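Local atomic coordinates of uncharacterized protein (Pyrococcus horikoshii, PDB entry 2P8T), a protein that is of unknown function but may bind ATP and have aminoacyl-tRNA ligase activity. Residues E14-V23 with L40-L51. Residues are numbered along the deposited sequence; the frame is centred on the assembly and turned at random.
Sequences EYTVEDVLAV and LELGEGSVRTLL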
loop_
_atom_site.group_PDB
_atom_site.type_symbol
_atom_site.label_atom_id
_atom_site.label_comp_id
_atom_site.label_asym_id
_atom_site.label_seq_id
_atom_site.Cartn_x
_atom_site.Cartn_y
_atom_site.Cartn_z
ATOM N N GLU A 14 8.488 5.988 -16.436
ATOM C CA GLU A 14 7.293 6.876 -16.288
ATOM C C GLU A 14 6.280 6.333 -15.273
ATOM O O GLU A 14 5.372 7.058 -14.854
ATOM C CB GLU A 14 6.605 7.128 -17.633
ATOM C CG GLU A 14 7.422 7.914 -18.649
ATOM C CD GLU A 14 6.555 8.621 -19.697
ATOM O OE1 GLU A 14 5.468 9.138 -19.344
ATOM O OE2 GLU A 14 6.963 8.665 -20.879
ATOM N N TYR A 15 6.420 5.058 -14.910
ATOM C CA TYR A 15 5.672 4.466 -13.779
ATOM C C TYR A 15 6.549 3.459 -13.051
ATOM O O TYR A 15 7.473 2.892 -13.641
ATOM C CB TYR A 15 4.343 3.820 -14.223
ATOM C CG TYR A 15 4.459 2.638 -15.188
ATOM C CD1 TYR A 15 4.739 1.348 -14.731
ATOM C CD2 TYR A 15 4.232 2.813 -16.558
ATOM C CE1 TYR A 15 4.829 0.265 -15.619
ATOM C CE2 TYR A 15 4.320 1.733 -17.457
ATOM C CZ TYR A 15 4.619 0.470 -16.981
ATOM O OH TYR A 15 4.688 -0.580 -17.865
ATOM N N THR A 16 6.240 3.224 -11.774
ATOM C CA THR A 16 7.059 2.375 -10.913
ATOM C C THR A 16 6.299 1.110 -10.485
ATOM O O THR A 16 5.096 1.024 -10.695
ATOM C CB THR A 16 7.494 3.160 -9.651
ATOM O OG1 THR A 16 6.335 3.460 -8.865
ATOM C CG2 THR A 16 8.145 4.490 -10.053
ATOM N N VAL A 17 7.005 0.137 -9.891
ATOM C CA VAL A 17 6.344 -1.051 -9.322
ATOM C C VAL A 17 5.294 -0.628 -8.275
ATOM O O VAL A 17 4.249 -1.268 -8.142
ATOM C CB VAL A 17 7.367 -2.089 -8.759
ATOM C CG1 VAL A 17 8.099 -1.537 -7.542
ATOM C CG2 VAL A 17 6.704 -3.414 -8.425
ATOM N N GLU A 18 5.546 0.483 -7.578
ATOM C CA GLU A 18 4.612 0.955 -6.568
ATOM C C GLU A 18 3.342 1.433 -7.237
ATOM O O GLU A 18 2.268 1.263 -6.695
ATOM C CB GLU A 18 5.224 2.069 -5.698
ATOM C CG GLU A 18 6.284 1.573 -4.719
ATOM C CD GLU A 18 7.677 1.507 -5.302
ATOM O OE1 GLU A 18 7.855 1.923 -6.469
ATOM O OE2 GLU A 18 8.599 1.052 -4.581
ATOM N N ASP A 19 3.468 2.037 -8.427
ATOM C CA ASP A 19 2.294 2.428 -9.195
ATOM C C ASP A 19 1.514 1.193 -9.667
ATOM O O ASP A 19 0.292 1.197 -9.643
ATOM C CB ASP A 19 2.683 3.287 -10.414
ATOM C CG ASP A 19 3.347 4.602 -10.032
ATOM O OD1 ASP A 19 2.863 5.298 -9.095
ATOM O OD2 ASP A 19 4.353 4.947 -10.688
ATOM N N VAL A 20 2.218 0.154 -10.110
ATOM C CA VAL A 20 1.569 -1.103 -10.534
ATOM C C VAL A 20 0.802 -1.647 -9.337
ATOM O O VAL A 20 -0.413 -1.881 -9.429
ATOM C CB VAL A 20 2.576 -2.162 -11.035
ATOM C CG1 VAL A 20 1.867 -3.493 -11.405
ATOM C CG2 VAL A 20 3.411 -1.625 -12.223
ATOM N N LEU A 21 1.490 -1.785 -8.202
ATOM C CA LEU A 21 0.822 -2.320 -7.000
ATOM C C LEU A 21 -0.393 -1.486 -6.606
ATOM O O LEU A 21 -1.456 -2.040 -6.317
ATOM C CB LEU A 21 1.794 -2.477 -5.826
ATOM C CG LEU A 21 2.942 -3.482 -5.993
ATOM C CD1 LEU A 21 4.070 -3.232 -5.007
ATOM C CD2 LEU A 21 2.416 -4.904 -5.897
ATOM N N ALA A 22 -0.252 -0.153 -6.633
ATOM C CA ALA A 22 -1.353 0.753 -6.326
ATOM C C ALA A 22 -2.577 0.538 -7.210
ATOM O O ALA A 22 -3.704 0.501 -6.706
ATOM C CB ALA A 22 -0.901 2.220 -6.378
ATOM N N VAL A 23 -2.364 0.406 -8.519
ATOM C CA VAL A 23 -3.486 0.211 -9.444
ATOM C C VAL A 23 -4.251 -1.073 -9.098
ATOM O O VAL A 23 -5.474 -1.082 -9.062
ATOM C CB VAL A 23 -3.012 0.197 -10.938
ATOM C CG1 VAL A 23 -4.069 -0.421 -11.844
ATOM C CG2 VAL A 23 -2.637 1.600 -11.382
ATOM N N LEU A 40 -3.734 8.209 -8.027
ATOM C CA LEU A 40 -2.308 7.875 -8.058
ATOM C C LEU A 40 -1.435 9.121 -8.080
ATOM O O LEU A 40 -0.270 9.072 -7.682
ATOM C CB LEU A 40 -1.965 7.041 -9.291
ATOM C CG LEU A 40 -2.548 5.664 -9.606
ATOM C CD1 LEU A 40 -2.061 5.256 -10.990
ATOM C CD2 LEU A 40 -2.138 4.634 -8.575
ATOM N N GLU A 41 -2.001 10.227 -8.568
ATOM C CA GLU A 41 -1.259 11.466 -8.811
ATOM C C GLU A 41 -0.173 11.194 -9.858
ATOM O O GLU A 41 0.998 11.531 -9.661
ATOM C CB GLU A 41 -0.655 12.016 -7.506
ATOM C CG GLU A 41 -0.964 13.474 -7.204
ATOM C CD GLU A 41 -0.923 13.785 -5.705
ATOM O OE1 GLU A 41 0.181 13.827 -5.122
ATOM O OE2 GLU A 41 -2.004 13.989 -5.114
ATOM N N LEU A 42 -0.579 10.558 -10.956
ATOM C CA LEU A 42 0.317 10.242 -12.072
ATOM C C LEU A 42 -0.115 10.950 -13.351
ATOM O O LEU A 42 -1.308 11.170 -13.577
ATOM C CB LEU A 42 0.351 8.733 -12.329
ATOM C CG LEU A 42 1.523 7.900 -11.806
ATOM C CD1 LEU A 42 1.509 7.861 -10.290
ATOM C CD2 LEU A 42 1.468 6.485 -12.398
ATOM N N GLY A 43 0.866 11.282 -14.187
ATOM C CA GLY A 43 0.614 11.937 -15.472
ATOM C C GLY A 43 -0.270 11.122 -16.396
ATOM O O GLY A 43 -0.341 9.894 -16.274
ATOM N N GLU A 44 -0.949 11.802 -17.322
ATOM C CA GLU A 44 -1.829 11.123 -18.276
ATOM C C GLU A 44 -1.061 10.123 -19.145
ATOM O O GLU A 44 -1.527 9.012 -19.376
ATOM C CB GLU A 44 -2.581 12.128 -19.151
ATOM C CG GLU A 44 -3.751 11.492 -19.909
ATOM C CD GLU A 44 -4.507 12.473 -20.786
ATOM O OE1 GLU A 44 -3.857 13.313 -21.456
ATOM O OE2 GLU A 44 -5.761 12.390 -20.815
ATOM N N GLY A 45 0.124 10.519 -19.607
ATOM C CA GLY A 45 0.972 9.641 -20.408
ATOM C C GLY A 45 1.361 8.395 -19.639
ATOM O O GLY A 45 1.299 7.287 -20.169
ATOM N N SER A 46 1.754 8.596 -18.384
ATOM C CA SER A 46 2.140 7.522 -17.467
ATOM C C SER A 46 0.999 6.547 -17.136
ATOM O O SER A 46 1.195 5.335 -17.172
ATOM C CB SER A 46 2.714 8.117 -16.181
ATOM O OG SER A 46 4.010 8.644 -16.419
ATOM N N VAL A 47 -0.174 7.080 -16.808
ATOM C CA VAL A 47 -1.344 6.241 -16.543
ATOM C C VAL A 47 -1.767 5.470 -17.798
ATOM O O VAL A 47 -2.080 4.288 -17.721
ATOM C CB VAL A 47 -2.542 7.050 -15.976
ATOM C CG1 VAL A 47 -3.813 6.185 -15.906
ATOM C CG2 VAL A 47 -2.212 7.588 -14.608
ATOM N N ARG A 48 -1.783 6.143 -18.946
ATOM C CA ARG A 48 -2.166 5.502 -20.203
ATOM C C ARG A 48 -1.275 4.313 -20.489
ATOM O O ARG A 48 -1.764 3.233 -20.840
ATOM C CB ARG A 48 -2.084 6.494 -21.367
ATOM C CG ARG A 48 -3.351 7.274 -21.615
ATOM C CD ARG A 48 -4.001 6.810 -22.927
ATOM N NE ARG A 48 -5.299 7.430 -23.207
ATOM C CZ ARG A 48 -5.511 8.734 -23.390
ATOM N NH1 ARG A 48 -4.515 9.607 -23.307
ATOM N NH2 ARG A 48 -6.739 9.169 -23.639
ATOM N N THR A 49 0.031 4.512 -20.327
ATOM C CA THR A 49 1.008 3.489 -20.637
ATOM C C THR A 49 0.909 2.321 -19.662
ATOM O O THR A 49 0.955 1.163 -20.065
ATOM C CB THR A 49 2.439 4.070 -20.626
ATOM O OG1 THR A 49 2.529 5.082 -21.646
ATOM C CG2 THR A 49 3.442 2.999 -20.904
ATOM N N LEU A 50 0.775 2.652 -18.382
ATOM C CA LEU A 50 0.573 1.649 -17.350
ATOM C C LEU A 50 -0.658 0.787 -17.646
ATOM O O LEU A 50 -0.541 -0.436 -17.630
ATOM C CB LEU A 50 0.484 2.307 -15.962
ATOM C CG LEU A 50 0.073 1.424 -14.790
ATOM C CD1 LEU A 50 0.935 0.193 -14.679
ATOM C CD2 LEU A 50 0.132 2.273 -13.513
ATOM N N LEU A 51 -1.800 1.409 -17.945
ATOM C CA LEU A 51 -3.048 0.665 -18.232
ATOM C C LEU A 51 -2.946 -0.159 -19.514
ATOM O O LEU A 51 -3.456 -1.284 -19.594
ATOM C CB LEU A 51 -4.264 1.589 -18.259
ATOM C CG LEU A 51 -4.629 2.297 -16.946
ATOM C CD1 LEU A 51 -5.850 3.145 -17.140
ATOM C CD2 LEU A 51 -4.865 1.310 -15.808
#
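Tyr15 CG sits between its backbone N and carbonyl carbon (chi1 63°), and Leu50 CG lies anti to the backbone N (chi1 171°), turning the ring and the Leu50 methyls toward each other. Leu50 CD1 rests over one face, 4.1 Å from the centroid of the Tyr15 ring, a CH-pi contact. Thr49 CG2 meets the ring edge in plane, 3.8 Å from Tyr15 CE2. Tyr15 OH is hydrogen-bonded to Val198 O. One residue earlier, Glu14 O accepts from Ser46 OG at 2.6 Å, the donor tilted out of the carbonyl plane. The other Leu50 methyl, CD2, packs on Val23 CG2 at 3.6 Å. Leu40 CD2 presses tightly on Ala22 CB at 3.5 Å. Asp19 faces Leu42, whose CD1 lies 3.1 Å from Asp19 OD1. That oxygen also forms a salt bridge with Lys177 of helix 172-187. Asp19 OD2 accepts from Thr16 N at 2.8 Å, and Thr16 OG1 caps Asp19 N, a capping box. With an alanine in place of Asp19, Thr16 N and Lys177 would probably lose their carboxylate partner and Leu42 part of its packing surface. Helical segments 17-23 and 44-51 cross at -68°, with helix 33-40 between them in sequence, consistent with a helix-turn-helix domain.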